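Cellobiose 2-epimerase (Caldibacillus thermoamylovorans, PDB 5ZHB) catalyses the reversible epimerisation at C2 of the reducing-end sugar of cellobiose, turning the reducing-end glucose into mannose. Local coordinates at residues 44-50 / 95-100; 107-111 / 158-164; 114-118 / 140-144; 150-155 / 233-237. One frame throughout, in Å; residues are numbered along the deposited sequence. Where two conformers were deposited one is given.

Overall arrangement
All four contacts belong to the (alpha/alpha)6 barrel of the N-acylglucosamine 2-epimerase family, where short strands and loops join successive helices. Interactions 1 and 2, centres 15 Å apart, are antiparallel strand pairs that touch directly: Trp96 CZ3 lies 3.6 Å from His110 CB. Interaction 3 lies between the two segments of interaction 2 in sequence, with centres 12 Å apart, and Trp164, in the turn after strand 155-160, rests on Gln114 and Leu143 of the helix pair. Interaction 4 stands farther round the ring, about 31 Å from interaction 1 between centres; its 150-155 loop leads into strand 155-160 of interaction 2. In this family the sugar is expected to bind within the barrel.

Interaction 1. Residues 44-50 / 95-100; sequences DAGKGGI and YWMVDY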
loop_
_atom_site.group_PDB
_atom_site.type_symbol
_atom_site.label_atom_id
_atom_site.label_comp_id
_atom_site.label_asym_id
_atom_site.label_seq_id
_atom_site.Cartn_x
_atom_site.Cartn_y
_atom_site.Cartn_z
ATOM N N ASP A 44 -21.192 -12.125 5.320
ATOM C CA ASP A 44 -21.689 -12.201 3.956
ATOM C C ASP A 44 -21.269 -10.971 3.135
ATOM O O ASP A 44 -21.763 -10.776 2.034
ATOM C CB ASP A 44 -23.209 -12.327 3.945
ATOM C CG ASP A 44 -23.960 -11.164 4.588
ATOM O OD1 ASP A 44 -23.325 -10.364 5.316
ATOM O OD2 ASP A 44 -25.171 -11.034 4.351
ATOM N N ALA A 45 -20.361 -10.123 3.648
ATOM C CA ALA A 45 -19.948 -8.949 2.889
ATOM C C ALA A 45 -19.094 -9.360 1.690
ATOM O O ALA A 45 -18.468 -10.423 1.667
ATOM C CB ALA A 45 -19.200 -7.997 3.796
ATOM N N GLY A 46 -19.022 -8.468 0.696
ATOM C CA GLY A 46 -18.092 -8.615 -0.415
ATOM C C GLY A 46 -16.635 -8.688 0.038
ATOM O O GLY A 46 -16.289 -8.129 1.084
ATOM N N LYS A 47 -15.811 -9.431 -0.729
ATOM C CA LYS A 47 -14.390 -9.617 -0.450
ATOM C C LYS A 47 -13.553 -8.953 -1.551
ATOM O O LYS A 47 -13.663 -9.309 -2.730
ATOM C CB LYS A 47 -14.053 -11.109 -0.290
ATOM C CG LYS A 47 -14.749 -11.771 0.889
ATOM C CD LYS A 47 -14.578 -13.290 0.964
ATOM C CE LYS A 47 -15.253 -13.821 2.196
ATOM N NZ LYS A 47 -15.274 -15.285 2.210
ATOM N N GLY A 48 -12.753 -7.933 -1.179
ATOM C CA GLY A 48 -11.991 -7.186 -2.183
ATOM C C GLY A 48 -10.831 -8.002 -2.730
ATOM O O GLY A 48 -10.213 -8.762 -2.001
ATOM N N GLY A 49 -10.513 -7.787 -4.015
ATOM C CA GLY A 49 -9.367 -8.394 -4.645
ATOM C C GLY A 49 -8.081 -7.834 -4.040
ATOM O O GLY A 49 -7.203 -8.594 -3.629
ATOM N N ILE A 50 -8.024 -6.504 -3.940
ATOM C CA ILE A 50 -6.881 -5.866 -3.298
ATOM C C ILE A 50 -6.788 -6.241 -1.814
ATOM O O ILE A 50 -5.687 -6.529 -1.334
ATOM C CB ILE A 50 -6.852 -4.348 -3.549
ATOM C CG1 ILE A 50 -6.585 -4.095 -5.041
ATOM C CG2 ILE A 50 -5.763 -3.701 -2.676
ATOM C CD1 ILE A 50 -6.670 -2.651 -5.479
ATOM N N TYR A 95 -10.026 -9.998 -10.230
ATOM C CA TYR A 95 -11.256 -9.248 -10.057
ATOM C C TYR A 95 -11.081 -8.127 -9.034
ATOM O O TYR A 95 -10.339 -8.280 -8.068
ATOM C CB TYR A 95 -12.311 -10.255 -9.575
ATOM C CG TYR A 95 -12.778 -11.238 -10.634
ATOM C CD1 TYR A 95 -13.113 -10.822 -11.922
ATOM C CD2 TYR A 95 -12.907 -12.591 -10.334
ATOM C CE1 TYR A 95 -13.576 -11.724 -12.878
ATOM C CE2 TYR A 95 -13.367 -13.499 -11.274
ATOM C CZ TYR A 95 -13.736 -13.063 -12.533
ATOM O OH TYR A 95 -14.135 -13.977 -13.462
ATOM N N TRP A 96 -11.870 -7.062 -9.191
ATOM C CA TRP A 96 -11.914 -5.980 -8.224
ATOM C C TRP A 96 -12.620 -6.376 -6.924
ATOM O O TRP A 96 -12.163 -6.026 -5.820
ATOM C CB TRP A 96 -12.612 -4.786 -8.865
ATOM C CG TRP A 96 -12.526 -3.497 -8.096
ATOM C CD1 TRP A 96 -13.542 -2.828 -7.479
ATOM C CD2 TRP A 96 -11.344 -2.673 -7.943
ATOM N NE1 TRP A 96 -13.070 -1.654 -6.949
ATOM C CE2 TRP A 96 -11.731 -1.532 -7.219
ATOM C CE3 TRP A 96 -10.007 -2.803 -8.328
ATOM C CZ2 TRP A 96 -10.834 -0.519 -6.891
ATOM C CZ3 TRP A 96 -9.114 -1.816 -7.976
ATOM C CH2 TRP A 96 -9.527 -0.676 -7.287
ATOM N N MET A 97 -13.748 -7.084 -7.057
ATOM C CA MET A 97 -14.475 -7.605 -5.909
ATOM C C MET A 97 -15.045 -8.983 -6.246
ATOM O O MET A 97 -15.376 -9.271 -7.400
ATOM C CB MET A 97 -15.671 -6.726 -5.511
ATOM C CG MET A 97 -15.351 -5.337 -4.955
ATOM S SD MET A 97 -14.781 -5.284 -3.237
ATOM C CE MET A 97 -16.048 -6.223 -2.374
ATOM N N VAL A 98 -15.173 -9.809 -5.206
ATOM C CA VAL A 98 -15.986 -11.014 -5.237
ATOM C C VAL A 98 -16.958 -10.975 -4.061
ATOM O O VAL A 98 -16.782 -10.213 -3.126
ATOM C CB VAL A 98 -15.129 -12.296 -5.256
ATOM C CG1 VAL A 98 -14.281 -12.393 -6.523
ATOM C CG2 VAL A 98 -14.261 -12.428 -4.008
ATOM N N ASP A 99 -18.019 -11.796 -4.122
ATOM C CA ASP A 99 -18.989 -11.877 -3.048
ATOM C C ASP A 99 -18.398 -12.796 -1.994
ATOM O O ASP A 99 -17.325 -13.347 -2.185
ATOM C CB ASP A 99 -20.362 -12.298 -3.567
ATOM C CG ASP A 99 -20.453 -13.724 -4.098
ATOM O OD1 ASP A 99 -19.516 -14.504 -3.873
ATOM O OD2 ASP A 99 -21.453 -14.031 -4.778
ATOM N N TYR A 100 -19.148 -13.048 -0.925
ATOM C CA TYR A 100 -18.596 -13.780 0.202
ATOM C C TYR A 100 -18.303 -15.239 -0.146
ATOM O O TYR A 100 -17.540 -15.872 0.585
ATOM C CB TYR A 100 -19.520 -13.608 1.404
ATOM C CG TYR A 100 -20.788 -14.459 1.415
ATOM C CD1 TYR A 100 -21.877 -14.112 0.632
ATOM C CD2 TYR A 100 -20.913 -15.543 2.274
ATOM C CE1 TYR A 100 -23.044 -14.849 0.653
ATOM C CE2 TYR A 100 -22.081 -16.301 2.305
ATOM C CZ TYR A 100 -23.149 -15.942 1.495
ATOM O OH TYR A 100 -24.328 -16.625 1.472
#
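Lys47 and Val98 form the hydrogen-bonded pair of a short antiparallel ladder, Lys47 N giving to Val98 O at 2.7 Å and Val98 N returning a nearly straight bond (175°) to Lys47 O. On the face carrying both side chains, CG2 of Val98 lies near CB of Lys47. The lysine then runs fully extended past CG, which carries its ammonium along the partner strand to Tyr100 O, 2.8 Å from NZ; Asp25 and Gly29 O also hold NZ. A methionine in its place would probably leave Tyr100 O without this donor and Asp25 without its counter-charge. Met97, on the other face, folds back in the conformer given, one of two, through chi2 and chi3 (-77° and -52°), bringing SD near Gly48 CA. Farther on, Ile50 CD1 reaches Trp96 CZ3 at 3.6 Å, while Gly49 N bonds Trp96 O from above the carbonyl plane. At the opposite end, the Tyr100 ring receives Asp44 CA over one face, 3.9 Å from its centroid, a CH-pi contact. A buried lysine thus ties three parts of the chain through its charge, and at Gly49 a CB would run into Tyr95 O, so glycine suits the start of helix 49-66.

Interaction 2. Residues 107-111 / 158-164; sequences DRKHV and EEFNRKW
Two antiparallel strands, 106-110 and 155-160, pair here at the edge of the helical barrel, just where the first of them passes into helix 111-128. Lys109 and Phe160 are the hydrogen-bonded pair, each N giving to the other's O at 2.9 Å; two residues on, Val111 N bonds Glu158 O. Lys109 and Phe160 share a face with Trp164, whose six-membered ring takes Lys109 CB almost squarely over its face, 3.7 Å from the centroid and 9° off the normal. Bends at chi2 and chi4 swing the lysine tip to Arg162 O, where NZ sits 2.8 Å away on a lone pair in the carbonyl plane; Asp88 and Lys92 O hold NZ as well. On the face of His110 and Glu159, in the conformer given, one of two, Arg108 NH1 makes a salt bridge to Glu159 OE2 at 3.1 Å, bent to 137° and met from above the carboxylate plane, and Asp106 pairs with NH2 of the same copy. His110 lies with Glu158 O 3.3 Å above its ring centre, while its ND1 caps Tyr112 N at the helix start. A water bridges Asp107 OD1 and Arg162 N. The aliphatic part of Lys109 thus packs on the indole while its ammonium is held by polar partners, and sharing Asp88 would tend to offset the like charges of Lys109 and Arg162.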
loop_
_atom_site.group_PDB
_atom_site.type_symbol
_atom_site.label_atom_id
_atom_site.label_comp_id
_atom_site.label_asym_id
_atom_site.label_seq_id
_atom_site.Cartn_x
_atom_site.Cartn_y
_atom_site.Cartn_z
ATOM N N ASP A 107 -16.263 -7.261 -11.591
ATOM C CA ASP A 107 -15.348 -8.044 -12.392
ATOM C C ASP A 107 -14.430 -7.163 -13.245
ATOM O O ASP A 107 -13.744 -7.680 -14.134
ATOM C CB ASP A 107 -16.116 -9.034 -13.252
ATOM C CG ASP A 107 -17.034 -8.427 -14.300
ATOM O OD1 ASP A 107 -17.069 -7.196 -14.446
ATOM O OD2 ASP A 107 -17.728 -9.210 -14.958
ATOM N N ARG A 108 -14.421 -5.848 -12.984
ATOM C CA ARG A 108 -13.461 -4.960 -13.621
ATOM C C ARG A 108 -12.015 -5.371 -13.305
ATOM O O ARG A 108 -11.705 -5.969 -12.277
ATOM C CB ARG A 108 -13.733 -3.515 -13.210
ATOM C CG ARG A 108 -14.976 -2.975 -13.890
ATOM C CD ARG A 108 -15.227 -1.547 -13.504
ATOM N NE ARG A 108 -15.246 -1.439 -12.040
ATOM C CZ ARG A 108 -15.429 -0.306 -11.375
ATOM N NH1 ARG A 108 -15.606 0.821 -12.037
ATOM N NH2 ARG A 108 -15.455 -0.331 -10.058
ATOM N N LYS A 109 -11.120 -5.017 -14.219
ATOM C CA LYS A 109 -9.715 -5.369 -14.125
ATOM C C LYS A 109 -8.923 -4.063 -14.064
ATOM O O LYS A 109 -8.896 -3.302 -15.035
ATOM C CB LYS A 109 -9.355 -6.128 -15.404
ATOM C CG LYS A 109 -10.036 -7.465 -15.574
ATOM C CD LYS A 109 -9.686 -8.564 -14.591
ATOM C CE LYS A 109 -10.621 -9.745 -14.719
ATOM N NZ LYS A 109 -10.458 -10.508 -15.983
ATOM N N HIS A 110 -8.333 -3.790 -12.903
ATOM C CA HIS A 110 -7.643 -2.530 -12.696
ATOM C C HIS A 110 -6.150 -2.856 -12.546
ATOM O O HIS A 110 -5.801 -3.809 -11.840
ATOM C CB HIS A 110 -8.262 -1.821 -11.488
ATOM C CG HIS A 110 -7.925 -0.370 -11.476
ATOM N ND1 HIS A 110 -6.614 0.072 -11.415
ATOM C CD2 HIS A 110 -8.694 0.716 -11.615
ATOM C CE1 HIS A 110 -6.594 1.398 -11.463
ATOM N NE2 HIS A 110 -7.854 1.821 -11.582
ATOM N N VAL A 111 -5.292 -2.057 -13.189
ATOM C CA VAL A 111 -3.841 -2.218 -13.098
ATOM C C VAL A 111 -3.393 -2.179 -11.632
ATOM O O VAL A 111 -2.527 -2.931 -11.230
ATOM C CB VAL A 111 -3.136 -1.152 -13.966
ATOM C CG1 VAL A 111 -1.632 -1.123 -13.719
ATOM C CG2 VAL A 111 -3.394 -1.338 -15.452
ATOM N N GLU A 158 -5.201 2.376 -16.231
ATOM C CA GLU A 158 -6.056 2.370 -15.058
ATOM C C GLU A 158 -7.039 1.196 -15.159
ATOM O O GLU A 158 -6.727 0.094 -14.708
ATOM C CB GLU A 158 -6.743 3.726 -14.897
ATOM C CG GLU A 158 -5.799 4.872 -14.516
ATOM C CD GLU A 158 -5.261 4.726 -13.098
ATOM O OE1 GLU A 158 -6.073 4.349 -12.230
ATOM O OE2 GLU A 158 -4.078 4.995 -12.861
ATOM N N GLU A 159 -8.222 1.437 -15.741
ATOM C CA GLU A 159 -9.377 0.562 -15.546
ATOM C C GLU A 159 -9.791 -0.065 -16.884
ATOM O O GLU A 159 -9.895 0.635 -17.896
ATOM C CB GLU A 159 -10.548 1.328 -14.936
ATOM C CG GLU A 159 -11.842 0.529 -14.786
ATOM C CD GLU A 159 -12.982 1.368 -14.229
ATOM O OE1 GLU A 159 -12.690 2.129 -13.307
ATOM O OE2 GLU A 159 -14.137 1.280 -14.701
ATOM N N PHE A 160 -10.074 -1.383 -16.818
ATOM C CA PHE A 160 -10.606 -2.175 -17.928
ATOM C C PHE A 160 -11.845 -2.937 -17.462
ATOM O O PHE A 160 -12.030 -3.173 -16.258
ATOM C CB PHE A 160 -9.535 -3.165 -18.410
ATOM C CG PHE A 160 -8.232 -2.516 -18.845
ATOM C CD1 PHE A 160 -7.340 -2.003 -17.900
ATOM C CD2 PHE A 160 -7.904 -2.388 -20.190
ATOM C CE1 PHE A 160 -6.161 -1.397 -18.302
ATOM C CE2 PHE A 160 -6.713 -1.795 -20.582
ATOM C CZ PHE A 160 -5.846 -1.289 -19.623
ATOM N N ASN A 161 -12.666 -3.405 -18.433
ATOM C CA ASN A 161 -13.716 -4.354 -18.119
ATOM C C ASN A 161 -13.085 -5.720 -17.936
ATOM O O ASN A 161 -11.871 -5.902 -18.145
ATOM C CB ASN A 161 -14.858 -4.332 -19.138
ATOM C CG ASN A 161 -14.437 -4.750 -20.530
ATOM O OD1 ASN A 161 -13.384 -5.377 -20.726
ATOM N ND2 ASN A 161 -15.299 -4.462 -21.493
ATOM N N ARG A 162 -13.942 -6.696 -17.617
ATOM C CA ARG A 162 -13.494 -8.049 -17.377
ATOM C C ARG A 162 -12.609 -8.561 -18.513
ATOM O O ARG A 162 -11.651 -9.293 -18.263
ATOM C CB ARG A 162 -14.698 -8.964 -17.156
ATOM C CG ARG A 162 -14.308 -10.353 -16.662
ATOM C CD ARG A 162 -15.476 -11.376 -16.635
ATOM N NE ARG A 162 -14.886 -12.688 -16.417
ATOM C CZ ARG A 162 -15.495 -13.859 -16.533
ATOM N NH1 ARG A 162 -16.713 -13.941 -17.014
ATOM N NH2 ARG A 162 -14.874 -14.955 -16.175
ATOM N N LYS A 163 -12.973 -8.255 -19.767
ATOM C CA LYS A 163 -12.270 -8.810 -20.917
ATOM C C LYS A 163 -11.144 -7.874 -21.374
ATOM O O LYS A 163 -10.730 -7.866 -22.544
ATOM C CB LYS A 163 -13.302 -9.024 -22.031
ATOM C CG LYS A 163 -14.466 -9.933 -21.690
ATOM C CD LYS A 163 -15.560 -9.950 -22.767
ATOM C CE LYS A 163 -16.616 -10.987 -22.445
ATOM N NZ LYS A 163 -17.740 -10.986 -23.379
ATOM N N TRP A 164 -10.631 -7.051 -20.448
ATOM C CA TRP A 164 -9.410 -6.296 -20.699
ATOM C C TRP A 164 -9.574 -5.277 -21.801
ATOM O O TRP A 164 -8.603 -5.021 -22.515
ATOM C CB TRP A 164 -8.248 -7.244 -21.025
ATOM C CG TRP A 164 -7.799 -7.930 -19.776
ATOM C CD1 TRP A 164 -8.000 -9.219 -19.420
ATOM C CD2 TRP A 164 -7.117 -7.294 -18.674
ATOM N NE1 TRP A 164 -7.473 -9.440 -18.181
ATOM C CE2 TRP A 164 -6.931 -8.284 -17.700
ATOM C CE3 TRP A 164 -6.631 -6.006 -18.440
ATOM C CZ2 TRP A 164 -6.274 -8.028 -16.503
ATOM C CZ3 TRP A 164 -5.946 -5.758 -17.268
ATOM C CH2 TRP A 164 -5.761 -6.769 -16.325
HETATM O O HOH W 1 -16.433 -5.703 -16.524
#

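Interaction 3. Residues 114-118 / 140-144; sequences QAFGV and LYKLI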
loop_
_atom_site.group_PDB
_atom_site.type_symbol
_atom_site.label_atom_id
_atom_site.label_comp_id
_atom_site.label_asym_id
_atom_site.label_seq_id
_atom_site.Cartn_x
_atom_site.Cartn_y
_atom_site.Cartn_z
ATOM N N GLN A 114 -3.815 -5.511 -10.157
ATOM C CA GLN A 114 -2.869 -6.478 -10.700
ATOM C C GLN A 114 -1.506 -6.283 -10.031
ATOM O O GLN A 114 -0.838 -7.249 -9.688
ATOM C CB GLN A 114 -2.748 -6.431 -12.224
ATOM C CG GLN A 114 -4.071 -6.377 -12.984
ATOM C CD GLN A 114 -5.136 -7.330 -12.476
ATOM O OE1 GLN A 114 -4.899 -8.528 -12.307
ATOM N NE2 GLN A 114 -6.319 -6.810 -12.213
ATOM N N ALA A 115 -1.128 -5.023 -9.813
ATOM C CA ALA A 115 0.111 -4.702 -9.094
ATOM C C ALA A 115 0.134 -5.321 -7.696
ATOM O O ALA A 115 1.102 -6.007 -7.325
ATOM C CB ALA A 115 0.317 -3.194 -9.043
ATOM N N PHE A 116 -0.923 -5.071 -6.916
ATOM C CA PHE A 116 -1.041 -5.666 -5.594
ATOM C C PHE A 116 -0.928 -7.194 -5.662
ATOM O O PHE A 116 -0.368 -7.780 -4.763
ATOM C CB PHE A 116 -2.281 -5.155 -4.847
ATOM C CG PHE A 116 -1.851 -4.022 -3.912
ATOM C CD1 PHE A 116 -1.100 -4.300 -2.787
ATOM C CD2 PHE A 116 -2.103 -2.695 -4.221
ATOM C CE1 PHE A 116 -0.605 -3.285 -1.972
ATOM C CE2 PHE A 116 -1.608 -1.669 -3.407
ATOM C CZ PHE A 116 -0.867 -1.966 -2.291
ATOM N N GLY A 117 -1.432 -7.830 -6.720
ATOM C CA GLY A 117 -1.285 -9.275 -6.900
ATOM C C GLY A 117 0.173 -9.702 -7.001
ATOM O O GLY A 117 0.623 -10.599 -6.276
ATOM N N VAL A 118 0.923 -8.978 -7.834
ATOM C CA VAL A 118 2.350 -9.243 -7.979
ATOM C C VAL A 118 3.068 -9.092 -6.651
ATOM O O VAL A 118 3.856 -9.965 -6.251
ATOM C CB VAL A 118 2.948 -8.314 -9.042
ATOM C CG1 VAL A 118 4.471 -8.331 -9.032
ATOM C CG2 VAL A 118 2.369 -8.644 -10.404
ATOM N N LEU A 140 0.668 -11.778 -14.141
ATOM C CA LEU A 140 0.122 -10.455 -13.878
ATOM C C LEU A 140 1.080 -9.379 -14.388
ATOM O O LEU A 140 0.625 -8.411 -14.964
ATOM C CB LEU A 140 -0.165 -10.295 -12.383
ATOM C CG LEU A 140 -1.151 -11.301 -11.785
ATOM C CD1 LEU A 140 -1.353 -11.118 -10.284
ATOM C CD2 LEU A 140 -2.473 -11.180 -12.516
ATOM N N TYR A 141 2.388 -9.554 -14.153
ATOM C CA TYR A 141 3.424 -8.668 -14.686
ATOM C C TYR A 141 3.241 -8.516 -16.200
ATOM O O TYR A 141 3.253 -7.413 -16.741
ATOM C CB TYR A 141 4.798 -9.221 -14.271
ATOM C CG TYR A 141 6.005 -8.618 -14.982
ATOM C CD1 TYR A 141 6.319 -7.268 -14.847
ATOM C CD2 TYR A 141 6.816 -9.386 -15.820
ATOM C CE1 TYR A 141 7.386 -6.703 -15.524
ATOM C CE2 TYR A 141 7.901 -8.836 -16.492
ATOM C CZ TYR A 141 8.199 -7.495 -16.324
ATOM O OH TYR A 141 9.241 -6.919 -16.990
ATOM N N LYS A 142 3.007 -9.637 -16.883
ATOM C CA LYS A 142 2.876 -9.637 -18.332
ATOM C C LYS A 142 1.671 -8.793 -18.754
ATOM O O LYS A 142 1.741 -7.991 -19.689
ATOM C CB LYS A 142 2.874 -11.118 -18.732
ATOM C CG LYS A 142 3.372 -11.430 -20.142
ATOM C CD LYS A 142 2.296 -11.614 -21.203
ATOM C CE LYS A 142 2.755 -11.227 -22.587
ATOM N NZ LYS A 142 4.088 -11.738 -22.942
ATOM N N LEU A 143 0.552 -8.952 -18.033
ATOM C CA LEU A 143 -0.632 -8.167 -18.309
ATOM C C LEU A 143 -0.332 -6.681 -18.164
ATOM O O LEU A 143 -0.734 -5.893 -18.999
ATOM C CB LEU A 143 -1.768 -8.617 -17.385
ATOM C CG LEU A 143 -2.383 -9.976 -17.733
ATOM C CD1 LEU A 143 -3.302 -10.488 -16.653
ATOM C CD2 LEU A 143 -3.127 -9.851 -19.056
ATOM N N ILE A 144 0.344 -6.310 -17.069
ATOM C CA ILE A 144 0.549 -4.909 -16.747
ATOM C C ILE A 144 1.446 -4.302 -17.820
ATOM O O ILE A 144 1.253 -3.159 -18.194
ATOM C CB ILE A 144 1.144 -4.723 -15.330
ATOM C CG1 ILE A 144 0.192 -5.259 -14.210
ATOM C CG2 ILE A 144 1.486 -3.252 -15.097
ATOM C CD1 ILE A 144 0.898 -5.608 -12.905
#
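Leu140 leans from helix 131-145 into helix 111-128 in an antiparallel helix pair, consecutive helices of the (alpha/alpha)6 barrel; the axes of the two short segments approach to 9.3 Å with 148° between their directions. At its root, Leu140 CB meets Val118 CG2 at 3.6 Å, the two side chains sliding past each other in opposite senses. CG, set anti to the carbonyl carbon (chi1 -59°), sends the branches onward. CD1 comes to rest 3.9 Å from Gly117 CA: any side chain there would run into this methyl, so glycine suits a helix surface that must receive a leucine. The other branch, CD2, touches Gln114 OE1, crossing the glutamine at about a right angle. Gln114 is polar but buried, and its amide is satisfied at both ends, OE1 by Leu94 N and NE2 by His110 O; its CB faces helix 131-145, and the bend at chi2 (-44°) turns the amide aside to these partners. Val118 CG2 also reaches Ile144 CD1, so two beta-branched residues close the seam beside Leu140, with Tyr193 of helix 183-199 packed against Ile144. No hydrogen bond crosses between the segments, so apolar fit holds them. One turn beyond Leu140, Ile144 lays CG1 3.7 Å from Gln114 CB, and its CD1 stands 3.7 Å from Ala115 N.

Interaction 4. Residues 150-155 / 233-237; sequences NEETNA and NNHWE
Asn234 opens the contact with Thr153, but the turn carrying it is set by Asn233, whose OD1 accepts from His235 N and Glu237 N on opposite faces of its amide plane. The first of these bonds makes an Asx turn, a role asparagine suits because its short side chain reaches forward to the backbone N two residues on. Next, Asn234 O lies 3.4 Å from the methyl CG2 of Thr153, while a water donates both to this carbonyl and to Thr153 O. After His235 the chain reaches Trp236, whose NE1 gives to Asn154 O at 3.1 Å; the acceptor lies in the indole plane, although the donor stands above the carbonyl plane. Ala155 CB rests 3.9 Å from Trp236 CZ2, small enough to fit beside the ring. Replacing Trp236 by a leucine would probably leave Asn154 O without its indole donor and open a gap beside Ala155 and Leu215. Two tight connections meet in this way: a type I turn at Asn233-Trp236 and a hairpin with a G1 beta bulge at Asn154-Ala155, both among the loops linking helices of the (alpha/alpha)6 barrel.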
loop_
_atom_site.group_PDB
_atom_site.type_symbol
_atom_site.label_atom_id
_atom_site.label_comp_id
_atom_site.label_asym_id
_atom_site.label_seq_id
_atom_site.Cartn_x
_atom_site.Cartn_y
_atom_site.Cartn_z
ATOM N N ASN A 150 0.718 2.133 -21.592
ATOM C CA ASN A 150 0.590 2.973 -22.761
ATOM C C ASN A 150 1.977 3.381 -23.288
ATOM O O ASN A 150 2.600 4.282 -22.745
ATOM C CB ASN A 150 -0.275 4.160 -22.408
ATOM C CG ASN A 150 -0.640 4.953 -23.624
ATOM O OD1 ASN A 150 0.072 4.872 -24.630
ATOM N ND2 ASN A 150 -1.709 5.724 -23.525
ATOM N N GLU A 151 2.430 2.736 -24.372
ATOM C CA GLU A 151 3.645 3.102 -25.095
ATOM C C GLU A 151 3.712 4.574 -25.495
ATOM O O GLU A 151 4.780 5.181 -25.520
ATOM C CB GLU A 151 3.694 2.344 -26.415
ATOM C CG GLU A 151 4.171 0.914 -26.225
ATOM C CD GLU A 151 5.598 0.943 -25.739
ATOM O OE1 GLU A 151 6.373 1.754 -26.297
ATOM O OE2 GLU A 151 5.928 0.183 -24.812
ATOM N N GLU A 152 2.581 5.134 -25.887
ATOM C CA GLU A 152 2.567 6.469 -26.448
ATOM C C GLU A 152 2.941 7.493 -25.385
ATOM O O GLU A 152 3.730 8.381 -25.685
ATOM C CB GLU A 152 1.221 6.868 -27.047
ATOM C CG GLU A 152 1.168 6.822 -28.565
ATOM C CD GLU A 152 -0.093 7.540 -28.981
ATOM O OE1 GLU A 152 -0.054 8.764 -29.283
ATOM O OE2 GLU A 152 -1.124 6.839 -28.960
ATOM N N THR A 153 2.376 7.361 -24.166
ATOM C CA THR A 153 2.489 8.398 -23.140
ATOM C C THR A 153 3.606 8.077 -22.138
ATOM O O THR A 153 3.941 8.945 -21.338
ATOM C CB THR A 153 1.144 8.556 -22.421
ATOM O OG1 THR A 153 0.858 7.286 -21.837
ATOM C CG2 THR A 153 0.017 8.956 -23.353
ATOM N N ASN A 154 4.151 6.857 -22.195
ATOM C CA ASN A 154 4.997 6.256 -21.176
ATOM C C ASN A 154 4.281 6.250 -19.812
ATOM O O ASN A 154 4.723 6.882 -18.845
ATOM C CB ASN A 154 6.370 6.913 -21.079
ATOM C CG ASN A 154 7.361 6.047 -20.335
ATOM O OD1 ASN A 154 7.197 4.826 -20.210
ATOM N ND2 ASN A 154 8.457 6.649 -19.895
ATOM N N ALA A 155 3.144 5.552 -19.734
ATOM C CA ALA A 155 2.386 5.558 -18.486
ATOM C C ALA A 155 1.584 4.272 -18.360
ATOM O O ALA A 155 1.110 3.716 -19.350
ATOM C CB ALA A 155 1.526 6.791 -18.428
ATOM N N ASN A 233 -3.131 14.417 -16.829
ATOM C CA ASN A 233 -3.650 14.152 -18.155
ATOM C C ASN A 233 -2.641 13.280 -18.907
ATOM O O ASN A 233 -1.579 12.944 -18.379
ATOM C CB ASN A 233 -4.017 15.473 -18.836
ATOM C CG ASN A 233 -2.826 16.323 -19.219
ATOM O OD1 ASN A 233 -1.695 15.837 -19.323
ATOM N ND2 ASN A 233 -3.071 17.597 -19.499
ATOM N N ASN A 234 -2.958 12.948 -20.168
ATOM C CA ASN A 234 -2.130 12.069 -20.973
ATOM C C ASN A 234 -0.789 12.696 -21.342
ATOM O O ASN A 234 0.078 11.998 -21.859
ATOM C CB ASN A 234 -2.866 11.630 -22.234
ATOM C CG ASN A 234 -3.680 10.391 -21.966
ATOM O OD1 ASN A 234 -3.142 9.393 -21.458
ATOM N ND2 ASN A 234 -4.969 10.448 -22.264
ATOM N N HIS A 235 -0.618 13.996 -21.086
ATOM C CA HIS A 235 0.663 14.641 -21.329
ATOM C C HIS A 235 1.496 14.701 -20.048
ATOM O O HIS A 235 2.481 15.431 -20.010
ATOM C CB HIS A 235 0.444 16.030 -21.942
ATOM C CG HIS A 235 0.026 15.933 -23.371
ATOM N ND1 HIS A 235 -1.096 16.548 -23.881
ATOM C CD2 HIS A 235 0.564 15.225 -24.382
ATOM C CE1 HIS A 235 -1.209 16.245 -25.166
ATOM N NE2 HIS A 235 -0.212 15.444 -25.494
ATOM N N TRP A 236 1.078 13.959 -19.001
ATOM C CA TRP A 236 1.757 13.931 -17.715
ATOM C C TRP A 236 1.777 15.321 -17.099
ATOM O O TRP A 236 2.675 15.656 -16.340
ATOM C CB TRP A 236 3.176 13.352 -17.812
ATOM C CG TRP A 236 3.356 11.865 -17.648
ATOM C CD1 TRP A 236 3.689 10.973 -18.622
ATOM C CD2 TRP A 236 3.283 11.103 -16.416
ATOM N NE1 TRP A 236 3.813 9.711 -18.100
ATOM C CE2 TRP A 236 3.574 9.761 -16.748
ATOM C CE3 TRP A 236 2.989 11.418 -15.082
ATOM C CZ2 TRP A 236 3.589 8.748 -15.790
ATOM C CZ3 TRP A 236 2.993 10.409 -14.140
ATOM C CH2 TRP A 236 3.315 9.104 -14.484
ATOM N N GLU A 237 0.741 16.108 -17.372
ATOM C CA GLU A 237 0.581 17.396 -16.737
ATOM C C GLU A 237 -0.427 17.236 -15.608
ATOM O O GLU A 237 -1.521 16.731 -15.815
ATOM C CB GLU A 237 0.130 18.429 -17.768
ATOM C CG GLU A 237 1.120 18.584 -18.921
ATOM C CD GLU A 237 0.721 19.539 -20.039
ATOM O OE1 GLU A 237 -0.464 19.930 -20.144
ATOM O OE2 GLU A 237 1.648 19.920 -20.789
HETATM O O HOH W 2 2.772 11.751 -21.954
#